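Local coordinates for conserved lipoprotein, putative (Clostridium novyi, PDB 4L1N) that is of unknown function but is a putative membrane-associated lipoprotein whose all-beta domain belongs to a family grouped with the beta-propellers, at residues Ser78-Lys84 against Thr119-Trp125; Val93-Tyr97 against Trp107-Leu111; Gly146-Lys150 against Glu160-Thr164; Lys168-Val172 against Val183-Glu189. All coordinates share one frame; numbering follows the deposited sequence.

Contact 1: Ser78-Lys84 against Thr119-Trp125; sequences SACIEGK and TPKYIDW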
loop_
_atom_site.group_PDB
_atom_site.type_symbol
_atom_site.label_atom_id
_atom_site.label_comp_id
_atom_site.label_asym_id
_atom_site.label_seq_id
_atom_site.Cartn_x
_atom_site.Cartn_y
_atom_site.Cartn_z
ATOM N N SER A 78 -4.988 -6.795 -11.553
ATOM C CA SER A 78 -4.197 -5.583 -11.681
ATOM C C SER A 78 -4.637 -4.595 -10.608
ATOM O O SER A 78 -5.814 -4.571 -10.239
ATOM C CB SER A 78 -4.324 -4.985 -13.073
ATOM O OG SER A 78 -3.210 -4.145 -13.316
ATOM N N ALA A 79 -3.687 -3.816 -10.076
ATOM C CA ALA A 79 -3.934 -2.845 -9.018
ATOM C C ALA A 79 -3.126 -1.557 -9.226
ATOM O O ALA A 79 -2.117 -1.576 -9.930
ATOM C CB ALA A 79 -3.597 -3.456 -7.669
ATOM N N CYS A 80 -3.585 -0.440 -8.604
ATOM C CA CYS A 80 -2.968 0.893 -8.602
ATOM C C CYS A 80 -3.544 1.722 -7.444
ATOM O O CYS A 80 -4.506 1.281 -6.805
ATOM C CB CYS A 80 -3.164 1.597 -9.946
ATOM S SG CYS A 80 -4.855 2.193 -10.248
ATOM N N ILE A 81 -2.966 2.923 -7.185
ATOM C CA ILE A 81 -3.447 3.853 -6.158
ATOM C C ILE A 81 -3.989 5.081 -6.875
ATOM O O ILE A 81 -3.196 5.828 -7.454
ATOM C CB ILE A 81 -2.372 4.239 -5.094
ATOM C CG1 ILE A 81 -1.812 3.022 -4.352
ATOM C CG2 ILE A 81 -2.916 5.293 -4.105
ATOM C CD1 ILE A 81 -0.430 3.192 -3.941
ATOM N N GLU A 82 -5.328 5.295 -6.818
ATOM C CA GLU A 82 -6.019 6.431 -7.414
ATOM C C GLU A 82 -6.123 7.590 -6.417
ATOM O O GLU A 82 -6.407 7.359 -5.244
ATOM C CB GLU A 82 -7.416 5.995 -7.920
ATOM C CG GLU A 82 -8.430 7.096 -8.248
ATOM C CD GLU A 82 -8.176 8.047 -9.410
ATOM O OE1 GLU A 82 -7.073 7.995 -9.999
ATOM O OE2 GLU A 82 -9.080 8.859 -9.723
ATOM N N GLY A 83 -5.881 8.813 -6.898
ATOM C CA GLY A 83 -6.039 10.039 -6.121
ATOM C C GLY A 83 -4.805 10.796 -5.689
ATOM O O GLY A 83 -4.931 11.869 -5.087
ATOM N N LYS A 84 -3.607 10.258 -5.979
ATOM C CA LYS A 84 -2.371 10.897 -5.536
ATOM C C LYS A 84 -1.322 11.113 -6.663
ATOM O O LYS A 84 -0.166 11.436 -6.376
ATOM C CB LYS A 84 -1.763 10.072 -4.405
ATOM C CG LYS A 84 -2.512 10.098 -3.088
ATOM C CD LYS A 84 -1.770 9.186 -2.128
ATOM C CE LYS A 84 -1.423 9.819 -0.804
ATOM N NZ LYS A 84 -0.307 10.781 -0.867
ATOM N N THR A 119 -3.351 6.984 4.403
ATOM C CA THR A 119 -3.528 6.616 3.003
ATOM C C THR A 119 -2.668 5.433 2.533
ATOM O O THR A 119 -1.534 5.307 2.999
ATOM C CB THR A 119 -3.126 7.851 2.156
ATOM O OG1 THR A 119 -3.391 7.596 0.792
ATOM C CG2 THR A 119 -1.643 8.238 2.306
ATOM N N PRO A 120 -3.105 4.610 1.537
ATOM C CA PRO A 120 -2.146 3.679 0.924
ATOM C C PRO A 120 -1.097 4.547 0.214
ATOM O O PRO A 120 -1.483 5.497 -0.475
ATOM C CB PRO A 120 -2.997 2.868 -0.062
ATOM C CG PRO A 120 -4.181 3.641 -0.297
ATOM C CD PRO A 120 -4.403 4.583 0.834
ATOM N N LYS A 121 0.202 4.296 0.428
ATOM C CA LYS A 121 1.266 5.105 -0.180
ATOM C C LYS A 121 2.046 4.317 -1.248
ATOM O O LYS A 121 2.466 4.914 -2.244
ATOM C CB LYS A 121 2.219 5.638 0.908
ATOM C CG LYS A 121 3.338 6.551 0.433
ATOM C CD LYS A 121 2.872 7.836 -0.241
ATOM C CE LYS A 121 3.590 9.037 0.291
ATOM N NZ LYS A 121 2.702 10.223 0.271
ATOM N N TYR A 122 2.277 3.004 -1.021
ATOM C CA TYR A 122 2.989 2.097 -1.937
ATOM C C TYR A 122 2.323 0.735 -1.899
ATOM O O TYR A 122 1.989 0.242 -0.819
ATOM C CB TYR A 122 4.501 1.973 -1.617
ATOM C CG TYR A 122 5.254 1.026 -2.541
ATOM C CD1 TYR A 122 5.361 -0.332 -2.247
ATOM C CD2 TYR A 122 5.849 1.485 -3.711
ATOM C CE1 TYR A 122 6.006 -1.213 -3.115
ATOM C CE2 TYR A 122 6.486 0.611 -4.592
ATOM C CZ TYR A 122 6.566 -0.737 -4.290
ATOM O OH TYR A 122 7.195 -1.611 -5.156
ATOM N N ILE A 123 2.111 0.143 -3.087
ATOM C CA ILE A 123 1.512 -1.171 -3.209
ATOM C C ILE A 123 2.301 -2.004 -4.220
ATOM O O ILE A 123 2.816 -1.481 -5.212
ATOM C CB ILE A 123 -0.022 -1.147 -3.552
ATOM C CG1 ILE A 123 -0.319 -0.702 -5.008
ATOM C CG2 ILE A 123 -0.863 -0.376 -2.515
ATOM C CD1 ILE A 123 -1.531 -1.231 -5.575
ATOM N N ASP A 124 2.391 -3.307 -3.945
ATOM C CA ASP A 124 2.966 -4.332 -4.809
ATOM C C ASP A 124 2.380 -5.670 -4.421
ATOM O O ASP A 124 1.766 -5.776 -3.359
ATOM C CB ASP A 124 4.486 -4.357 -4.793
ATOM C CG ASP A 124 5.095 -4.727 -6.133
ATOM O OD1 ASP A 124 4.377 -5.353 -6.970
ATOM O OD2 ASP A 124 6.297 -4.397 -6.349
ATOM N N TRP A 125 2.515 -6.679 -5.283
ATOM C CA TRP A 125 1.880 -7.966 -5.035
ATOM C C TRP A 125 2.675 -8.852 -4.084
ATOM O O TRP A 125 3.899 -8.907 -4.166
ATOM C CB TRP A 125 1.610 -8.680 -6.358
ATOM C CG TRP A 125 0.559 -7.982 -7.169
ATOM C CD1 TRP A 125 0.758 -7.053 -8.148
ATOM C CD2 TRP A 125 -0.865 -8.150 -7.056
ATOM N NE1 TRP A 125 -0.452 -6.671 -8.693
ATOM C CE2 TRP A 125 -1.464 -7.324 -8.034
ATOM C CE3 TRP A 125 -1.696 -8.943 -6.240
ATOM C CZ2 TRP A 125 -2.856 -7.240 -8.193
ATOM C CZ3 TRP A 125 -3.074 -8.871 -6.413
ATOM C CH2 TRP A 125 -3.640 -8.008 -7.358
HETATM O O HOH W 1 0.778 11.630 1.659
#
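The indole of W125 meets strand 78-82 through one corner of its benzene half. Backbone C of S78 lies at the ring edge, near the ring plane, 4.0 Å from CZ2 of W125. The methyl CB of A79 comes obliquely to the same CZ2, at 3.9 Å. With CG of W125 opposite its carbonyl carbon (chi1 -68°), the ring swings across to A79, and NE1, two bonds from CZ2 along the same edge, donates to O of K70. The puckered ring of P120 offers CG to the CG2 branch of I81. Between these two rings sits an isoleucine pair. I81 and I123 overlap alongside one another, pointing contrary ways, CD1 of I81 lying 3.9 Å from CG2 of I123. The CG1 branch of I123 takes the crowded position between N and C (chi1 72°), which sends its CD1 up to CB of A79, 3.7 Å away. Farther along, OG1 of T119 donates to O of P120 and accepts from N of G94; CE of K84 merely packs on it, at 3.4 Å. The ammonium groups NZ of K84 and NZ of K121 stand 3.3 Å apart; one water accepts from both, and O of E90 takes a further bond from K84, which should ease the repulsion. The strands run antiparallel (172°) with axes 7.5 Å apart, joined by side chains rather than backbone bonds. This is buried apolar packing between strands near opposite ends of one nine-stranded antiparallel sheet, consistent with a sheet that curls back on itself.

Contact 2: Val93-Tyr97 against Trp107-Leu111; sequences VGKIY and WELDL
Carbonyl O of I96 is held from two neighbouring residues of the partner strand. N of L109 donates to it at 2.7 Å in a nearly straight bond (170°), and CA of E108 adds a CA-H...O contact at 3.2 Å. The return bond, from N of I96 to O of L109 at 3.1 Å, completes the antiparallel hydrogen-bonded pair; Y97 and E108 form the next, non-hydrogen-bonded pair. Two residues before I96, a water bridges the strands, donating to O of G94 and accepting from N of L111. On the face carrying Y97, CG of E108 sits between its backbone N and carbonyl carbon (chi1 75°) and the chain beyond is extended, which carries the carboxylate alongside the tyrosine ring, their planes 32° apart, with OE1 of E108 3.6 Å from CE1 of Y97. The K95 chain passes slantwise across the E108 side chain, CE of K95 nearest OE2 of E108, and NZ of K95 makes a weak salt bridge to OE1 of E108 at 3.5 Å. On the other face, I96 and L109 meet through their CB atoms, 4.1 Å apart. The pair belongs to the hairpin 95-100/105-111: strand 77-82 flanks its first arm, strand 49-56 its second, and I96 looks inward to F52, P120 and I123.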
loop_
_atom_site.group_PDB
_atom_site.type_symbol
_atom_site.label_atom_id
_atom_site.label_comp_id
_atom_site.label_asym_id
_atom_site.label_seq_id
_atom_site.Cartn_x
_atom_site.Cartn_y
_atom_site.Cartn_z
ATOM N N VAL A 93 -6.075 11.263 0.607
ATOM C CA VAL A 93 -6.337 9.855 0.890
ATOM C C VAL A 93 -6.545 9.150 -0.446
ATOM O O VAL A 93 -7.538 9.404 -1.131
ATOM C CB VAL A 93 -7.530 9.643 1.868
ATOM C CG1 VAL A 93 -7.913 8.171 1.976
ATOM C CG2 VAL A 93 -7.234 10.214 3.249
ATOM N N GLY A 94 -5.581 8.322 -0.825
ATOM C CA GLY A 94 -5.645 7.520 -2.037
ATOM C C GLY A 94 -6.503 6.292 -1.811
ATOM O O GLY A 94 -6.765 5.914 -0.663
ATOM N N LYS A 95 -6.980 5.681 -2.902
ATOM C CA LYS A 95 -7.791 4.462 -2.878
ATOM C C LYS A 95 -7.075 3.358 -3.674
ATOM O O LYS A 95 -6.550 3.653 -4.746
ATOM C CB LYS A 95 -9.181 4.719 -3.488
ATOM C CG LYS A 95 -9.970 5.923 -2.974
ATOM C CD LYS A 95 -10.773 6.544 -4.126
ATOM C CE LYS A 95 -12.190 6.949 -3.766
ATOM N NZ LYS A 95 -13.074 7.070 -4.974
ATOM N N ILE A 96 -7.046 2.102 -3.179
ATOM C CA ILE A 96 -6.452 0.997 -3.945
ATOM C C ILE A 96 -7.512 0.493 -4.937
ATOM O O ILE A 96 -8.558 -0.019 -4.524
ATOM C CB ILE A 96 -5.885 -0.168 -3.076
ATOM C CG1 ILE A 96 -4.858 0.314 -2.036
ATOM C CG2 ILE A 96 -5.279 -1.259 -3.972
ATOM C CD1 ILE A 96 -4.659 -0.667 -0.901
ATOM N N TYR A 97 -7.245 0.659 -6.237
ATOM C CA TYR A 97 -8.131 0.239 -7.331
ATOM C C TYR A 97 -7.700 -1.142 -7.814
ATOM O O TYR A 97 -6.523 -1.319 -8.101
ATOM C CB TYR A 97 -8.055 1.272 -8.472
ATOM C CG TYR A 97 -9.149 2.320 -8.474
ATOM C CD1 TYR A 97 -9.589 2.905 -7.287
ATOM C CD2 TYR A 97 -9.726 2.750 -9.666
ATOM C CE1 TYR A 97 -10.582 3.883 -7.287
ATOM C CE2 TYR A 97 -10.720 3.727 -9.677
ATOM C CZ TYR A 97 -11.141 4.298 -8.486
ATOM O OH TYR A 97 -12.151 5.241 -8.496
ATOM N N TRP A 107 -13.239 -2.914 -8.721
ATOM C CA TRP A 107 -13.608 -2.518 -7.366
ATOM C C TRP A 107 -12.470 -1.690 -6.749
ATOM O O TRP A 107 -11.426 -1.523 -7.378
ATOM C CB TRP A 107 -14.000 -3.718 -6.488
ATOM C CG TRP A 107 -12.883 -4.643 -6.097
ATOM C CD1 TRP A 107 -12.148 -4.595 -4.948
ATOM C CD2 TRP A 107 -12.522 -5.863 -6.755
ATOM N NE1 TRP A 107 -11.310 -5.682 -4.877
ATOM C CE2 TRP A 107 -11.515 -6.476 -5.978
ATOM C CE3 TRP A 107 -12.941 -6.492 -7.943
ATOM C CZ2 TRP A 107 -10.910 -7.678 -6.356
ATOM C CZ3 TRP A 107 -12.330 -7.675 -8.323
ATOM C CH2 TRP A 107 -11.304 -8.240 -7.549
ATOM N N GLU A 108 -12.721 -1.104 -5.568
ATOM C CA GLU A 108 -11.762 -0.301 -4.847
ATOM C C GLU A 108 -11.714 -0.733 -3.384
ATOM O O GLU A 108 -12.713 -1.193 -2.826
ATOM C CB GLU A 108 -12.036 1.221 -4.998
ATOM C CG GLU A 108 -13.203 1.787 -4.207
ATOM C CD GLU A 108 -13.519 3.263 -4.386
ATOM O OE1 GLU A 108 -13.773 3.705 -5.531
ATOM O OE2 GLU A 108 -13.649 3.951 -3.351
ATOM N N LEU A 109 -10.518 -0.630 -2.788
ATOM C CA LEU A 109 -10.278 -0.897 -1.381
ATOM C C LEU A 109 -10.040 0.428 -0.703
ATOM O O LEU A 109 -9.091 1.146 -1.042
ATOM C CB LEU A 109 -9.093 -1.839 -1.161
ATOM C CG LEU A 109 -9.198 -3.288 -1.589
ATOM C CD1 LEU A 109 -7.890 -4.007 -1.255
ATOM C CD2 LEU A 109 -10.364 -4.010 -0.921
ATOM N N ASP A 110 -10.930 0.782 0.212
ATOM C CA ASP A 110 -10.850 2.051 0.912
ATOM C C ASP A 110 -10.515 1.873 2.346
ATOM O O ASP A 110 -11.097 1.037 3.023
ATOM C CB ASP A 110 -12.169 2.811 0.813
ATOM C CG ASP A 110 -12.384 3.518 -0.497
ATOM O OD1 ASP A 110 -11.517 3.387 -1.397
ATOM O OD2 ASP A 110 -13.409 4.218 -0.623
ATOM N N LEU A 111 -9.640 2.728 2.837
ATOM C CA LEU A 111 -9.251 2.726 4.223
ATOM C C LEU A 111 -10.419 3.158 5.094
ATOM O O LEU A 111 -10.950 4.255 4.914
ATOM C CB LEU A 111 -8.073 3.682 4.359
ATOM C CG LEU A 111 -7.009 3.378 5.391
ATOM C CD1 LEU A 111 -6.512 1.949 5.300
ATOM C CD2 LEU A 111 -5.886 4.341 5.237
HETATM O O HOH W 2 -8.501 4.705 0.998
#

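Contact 3: Gly146-Lys150 against Glu160-Thr164; sequences GILYK and ELYNT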
loop_
_atom_site.group_PDB
_atom_site.type_symbol
_atom_site.label_atom_id
_atom_site.label_comp_id
_atom_site.label_asym_id
_atom_site.label_seq_id
_atom_site.Cartn_x
_atom_site.Cartn_y
_atom_site.Cartn_z
ATOM N N GLY A 146 5.505 4.379 6.138
ATOM C CA GLY A 146 4.869 4.014 7.394
ATOM C C GLY A 146 4.981 2.549 7.713
ATOM O O GLY A 146 6.087 2.021 7.873
ATOM N N ILE A 147 3.825 1.881 7.829
ATOM C CA ILE A 147 3.771 0.457 8.179
ATOM C C ILE A 147 3.435 -0.342 6.935
ATOM O O ILE A 147 2.584 0.086 6.147
ATOM C CB ILE A 147 2.766 0.212 9.344
ATOM C CG1 ILE A 147 3.101 1.105 10.566
ATOM C CG2 ILE A 147 2.734 -1.251 9.750
ATOM C CD1 ILE A 147 1.960 1.424 11.499
ATOM N N LEU A 148 4.106 -1.503 6.766
ATOM C CA LEU A 148 3.878 -2.460 5.677
ATOM C C LEU A 148 2.895 -3.517 6.171
ATOM O O LEU A 148 3.047 -4.066 7.279
ATOM C CB LEU A 148 5.218 -3.087 5.227
ATOM C CG LEU A 148 5.265 -4.021 4.017
ATOM C CD1 LEU A 148 5.115 -3.264 2.735
ATOM C CD2 LEU A 148 6.629 -4.681 3.920
ATOM N N TYR A 149 1.840 -3.748 5.360
ATOM C CA TYR A 149 0.768 -4.711 5.589
ATOM C C TYR A 149 0.619 -5.663 4.426
ATOM O O TYR A 149 0.965 -5.307 3.289
ATOM C CB TYR A 149 -0.572 -3.977 5.764
ATOM C CG TYR A 149 -0.681 -3.056 6.956
ATOM C CD1 TYR A 149 -1.121 -3.528 8.191
ATOM C CD2 TYR A 149 -0.377 -1.705 6.844
ATOM C CE1 TYR A 149 -1.210 -2.682 9.298
ATOM C CE2 TYR A 149 -0.480 -0.845 7.937
ATOM C CZ TYR A 149 -0.899 -1.336 9.162
ATOM O OH TYR A 149 -1.057 -0.456 10.208
ATOM N N LYS A 150 0.001 -6.854 4.703
ATOM C CA LYS A 150 -0.440 -7.874 3.733
ATOM C C LYS A 150 -1.925 -7.694 3.629
ATOM O O LYS A 150 -2.615 -7.918 4.625
ATOM C CB LYS A 150 -0.058 -9.293 4.172
ATOM C CG LYS A 150 -0.439 -10.380 3.160
ATOM C CD LYS A 150 0.022 -11.766 3.613
ATOM C CE LYS A 150 -1.072 -12.620 4.179
ATOM N NZ LYS A 150 -1.157 -13.927 3.472
ATOM N N GLU A 160 0.032 -7.115 9.592
ATOM C CA GLU A 160 1.305 -6.404 9.506
ATOM C C GLU A 160 2.397 -7.288 8.974
ATOM O O GLU A 160 2.464 -8.463 9.340
ATOM C CB GLU A 160 1.764 -5.874 10.874
ATOM C CG GLU A 160 0.906 -4.816 11.547
ATOM C CD GLU A 160 1.472 -4.317 12.870
ATOM O OE1 GLU A 160 2.533 -4.824 13.302
ATOM O OE2 GLU A 160 0.829 -3.445 13.498
ATOM N N LEU A 161 3.276 -6.734 8.136
ATOM C CA LEU A 161 4.439 -7.472 7.646
ATOM C C LEU A 161 5.675 -6.878 8.275
ATOM O O LEU A 161 6.645 -7.590 8.561
ATOM C CB LEU A 161 4.561 -7.403 6.116
ATOM C CG LEU A 161 3.702 -8.308 5.298
ATOM C CD1 LEU A 161 3.822 -7.938 3.829
ATOM C CD2 LEU A 161 4.095 -9.739 5.504
ATOM N N TYR A 162 5.660 -5.540 8.430
ATOM C CA TYR A 162 6.770 -4.795 8.980
ATOM C C TYR A 162 6.294 -3.486 9.602
ATOM O O TYR A 162 5.943 -2.557 8.895
ATOM C CB TYR A 162 7.856 -4.519 7.905
ATOM C CG TYR A 162 9.212 -4.284 8.519
ATOM C CD1 TYR A 162 9.489 -3.115 9.218
ATOM C CD2 TYR A 162 10.191 -5.269 8.492
ATOM C CE1 TYR A 162 10.722 -2.909 9.827
ATOM C CE2 TYR A 162 11.418 -5.086 9.128
ATOM C CZ TYR A 162 11.670 -3.905 9.805
ATOM O OH TYR A 162 12.873 -3.671 10.420
ATOM N N ASN A 163 6.299 -3.427 10.922
ATOM C CA ASN A 163 6.009 -2.239 11.700
ATOM C C ASN A 163 7.228 -1.983 12.563
ATOM O O ASN A 163 7.546 -2.834 13.400
ATOM C CB ASN A 163 4.752 -2.432 12.543
ATOM C CG ASN A 163 4.416 -1.284 13.460
ATOM O OD1 ASN A 163 5.162 -0.309 13.604
ATOM N ND2 ASN A 163 3.271 -1.371 14.102
ATOM N N THR A 164 7.911 -0.830 12.377
ATOM C CA THR A 164 9.118 -0.497 13.140
ATOM C C THR A 164 8.819 -0.036 14.583
ATOM O O THR A 164 9.755 0.121 15.359
ATOM C CB THR A 164 9.943 0.609 12.449
ATOM O OG1 THR A 164 9.239 1.825 12.589
ATOM C CG2 THR A 164 10.236 0.346 10.972
HETATM O O HOH W 3 -0.811 -1.721 12.544
#
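L161 and Y162 both face L148, a classic beta bulge that shifts the register by one as the chain rounds a corner at L161. The hydrogen bonds define it. O of L148 accepts from N of L161 at 2.8 Å and from N of Y162 at 3.2 Å, both donors coming from the same face, above the carbonyl plane. N of L148 returns a bond to O of Y162 at 3.0 Å. Beyond the bulge, Y149 and E160 form a non-hydrogen-bonded pair. Apolar contacts follow the same pattern: L148 packs through CG on CB of L161 and through CB on CB of Y162, each 4.0 Å apart, while CG of L161 also leans on CB of K150. I147 lies beside N163; with chi1 -55° placing CG2 of I147 opposite its backbone N, this branch lies 3.6 Å from CB of N163. L148 and Y162 continue onto V171 and V183 of the smaller sheet. Toward solvent, the exposed E160 stands alongside the Y149 ring, carboxylate and ring planes 77° apart. One water links OH of Y149 to OE2 of E160. That same OE2 takes a bond from ND2 of N163 at 3.3 Å, from above the carboxylate plane, while OD1 of N163 accepts from N of K165.

Contact 4: Lys168-Val172 against Val183-Glu189; sequences KKQVV and VQILVYE
K169 runs alongside V187, and its side chain is lined by the partner strand for most of its length. Its CB sits 4.0 Å from CG2 of I185. The next atom, CG, rests on both branches of V187, CG1 at 3.6 Å being the nearer. After the bend at chi2 (136°), CE returns to within 4.0 Å of CG1 of V187 and is the last atom of the chain to touch the partner strand. I185 and V187 thus line one side of the shaft, on the face that also carries V171. On that face CG1 of V171 meets CG1 of V183 at 3.6 Å. The opposite face carries Q170 and L186; there Q170 extends its amide to the edge of the Y188 ring, the two planes 70° apart, while OE1 bonds N of G145 and NE2 bonds O of V142. V172 lays CG1 on CB of L186, 3.8 Å away. Four backbone bonds knit the strands: N of Y188 to O of K168, the reciprocal pair between Q170 and L186, and N of V172 to O of Q184. The N-to-C directions make 146°, short of exactly antiparallel, which reflects strand twist. In the three-stranded sheet, strand 180-188 is central, with 169-177 on one side and 196-204 on the other, where V187 packs on H197 and E199 and I185 on K201.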
loop_
_atom_site.group_PDB
_atom_site.type_symbol
_atom_site.label_atom_id
_atom_site.label_comp_id
_atom_site.label_asym_id
_atom_site.label_seq_id
_atom_site.Cartn_x
_atom_site.Cartn_y
_atom_site.Cartn_z
ATOM N N LYS A 168 9.942 7.672 13.395
ATOM C CA LYS A 168 11.149 8.218 12.777
ATOM C C LYS A 168 11.747 7.204 11.785
ATOM O O LYS A 168 12.665 7.537 11.045
ATOM C CB LYS A 168 12.193 8.583 13.845
ATOM C CG LYS A 168 12.078 10.007 14.380
ATOM C CD LYS A 168 13.267 10.363 15.305
ATOM C CE LYS A 168 13.255 9.703 16.669
ATOM N NZ LYS A 168 12.155 10.228 17.535
ATOM N N LYS A 169 11.245 5.970 11.805
ATOM C CA LYS A 169 11.627 4.831 10.973
ATOM C C LYS A 169 10.397 4.425 10.145
ATOM O O LYS A 169 9.507 3.744 10.654
ATOM C CB LYS A 169 12.111 3.664 11.864
ATOM C CG LYS A 169 13.566 3.734 12.285
ATOM C CD LYS A 169 13.743 3.391 13.760
ATOM C CE LYS A 169 15.181 3.118 14.170
ATOM N NZ LYS A 169 15.637 1.777 13.686
ATOM N N GLN A 170 10.338 4.861 8.878
ATOM C CA GLN A 170 9.195 4.600 8.007
ATOM C C GLN A 170 9.502 3.623 6.890
ATOM O O GLN A 170 10.397 3.902 6.115
ATOM C CB GLN A 170 8.752 5.915 7.344
ATOM C CG GLN A 170 8.352 7.021 8.292
ATOM C CD GLN A 170 8.016 8.319 7.600
ATOM O OE1 GLN A 170 7.964 8.428 6.370
ATOM N NE2 GLN A 170 7.753 9.342 8.390
ATOM N N VAL A 171 8.683 2.561 6.710
ATOM C CA VAL A 171 8.792 1.657 5.556
ATOM C C VAL A 171 8.328 2.464 4.334
ATOM O O VAL A 171 7.242 3.032 4.383
ATOM C CB VAL A 171 7.986 0.357 5.754
ATOM C CG1 VAL A 171 8.015 -0.511 4.501
ATOM C CG2 VAL A 171 8.478 -0.428 6.975
ATOM N N VAL A 172 9.186 2.625 3.310
ATOM C CA VAL A 172 8.854 3.442 2.133
ATOM C C VAL A 172 8.360 2.555 0.987
ATOM O O VAL A 172 7.482 2.994 0.237
ATOM C CB VAL A 172 9.968 4.435 1.653
ATOM C CG1 VAL A 172 10.157 5.577 2.636
ATOM C CG2 VAL A 172 11.294 3.748 1.380
ATOM N N VAL A 183 12.714 -4.910 2.588
ATOM C CA VAL A 183 11.925 -3.784 3.093
ATOM C C VAL A 183 12.807 -2.525 3.185
ATOM O O VAL A 183 13.828 -2.563 3.893
ATOM C CB VAL A 183 11.302 -4.167 4.468
ATOM C CG1 VAL A 183 10.519 -3.026 5.082
ATOM C CG2 VAL A 183 10.425 -5.412 4.367
ATOM N N GLN A 184 12.424 -1.410 2.472
ATOM C CA GLN A 184 13.197 -0.182 2.611
ATOM C C GLN A 184 12.624 0.652 3.685
ATOM O O GLN A 184 11.427 0.961 3.677
ATOM C CB GLN A 184 13.318 0.649 1.340
ATOM C CG GLN A 184 14.305 0.078 0.379
ATOM C CD GLN A 184 15.707 0.463 0.655
ATOM O OE1 GLN A 184 16.564 -0.386 0.732
ATOM N NE2 GLN A 184 15.982 1.736 0.746
ATOM N N ILE A 185 13.491 1.056 4.606
ATOM C CA ILE A 185 13.094 1.894 5.724
ATOM C C ILE A 185 13.831 3.218 5.597
ATOM O O ILE A 185 15.008 3.216 5.291
ATOM C CB ILE A 185 13.394 1.148 7.067
ATOM C CG1 ILE A 185 12.725 -0.216 7.074
ATOM C CG2 ILE A 185 12.983 1.964 8.302
ATOM C CD1 ILE A 185 13.462 -1.217 7.677
ATOM N N LEU A 186 13.140 4.333 5.794
ATOM C CA LEU A 186 13.735 5.663 5.853
ATOM C C LEU A 186 13.846 6.056 7.350
ATOM O O LEU A 186 12.823 6.198 8.052
ATOM C CB LEU A 186 12.912 6.677 5.043
ATOM C CG LEU A 186 13.280 8.173 5.193
ATOM C CD1 LEU A 186 14.474 8.539 4.342
ATOM C CD2 LEU A 186 12.075 9.079 4.871
ATOM N N VAL A 187 15.089 6.135 7.850
ATOM C CA VAL A 187 15.348 6.485 9.244
ATOM C C VAL A 187 15.746 7.955 9.386
ATOM O O VAL A 187 16.695 8.383 8.763
ATOM C CB VAL A 187 16.414 5.597 9.877
ATOM C CG1 VAL A 187 16.422 5.780 11.386
ATOM C CG2 VAL A 187 16.210 4.135 9.502
ATOM N N TYR A 188 15.000 8.721 10.203
ATOM C CA TYR A 188 15.306 10.094 10.564
ATOM C C TYR A 188 16.135 10.030 11.848
ATOM O O TYR A 188 15.863 9.189 12.704
ATOM C CB TYR A 188 14.029 10.900 10.736
ATOM C CG TYR A 188 13.333 11.273 9.438
ATOM C CD1 TYR A 188 13.813 12.314 8.635
ATOM C CD2 TYR A 188 12.131 10.674 9.074
ATOM C CE1 TYR A 188 13.133 12.716 7.486
ATOM C CE2 TYR A 188 11.453 11.053 7.915
ATOM C CZ TYR A 188 11.959 12.070 7.119
ATOM O OH TYR A 188 11.261 12.442 5.985
ATOM N N GLU A 189 17.201 10.826 11.946
ATOM C CA GLU A 189 18.112 10.794 13.086
ATOM C C GLU A 189 17.486 11.346 14.359
ATOM O O GLU A 189 17.768 10.828 15.440
ATOM C CB GLU A 189 19.420 11.535 12.773
ATOM C CG GLU A 189 20.253 10.953 11.625
ATOM C CD GLU A 189 20.504 9.454 11.506
ATOM O OE1 GLU A 189 20.884 8.821 12.518
ATOM O OE2 GLU A 189 20.360 8.920 10.381
#

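Overall arrangement
Following the chain, strand 77-82 opens contact 1, which is not closed until strand 118-125. Within that long excursion the hairpin of contact 2 opens and closes, so contact 2 is nested in contact 1. Contacts 3 and 4 then follow in series, each closing a short loop, and none of the four cross. Contacts 1, 2 and 3 all involve the large antiparallel sheet; contact 4 belongs to the three-stranded one. Contacts 1 and 2 touch through neighbouring strands, as where C80 meets Y97. Contacts 3 and 4 join the two sheets, G146 meeting V171 and T164 meeting K169; contact 1 also reaches contact 4, Y122 packing on V172. Contact 2 lies across the chain's centre from contacts 3 and 4.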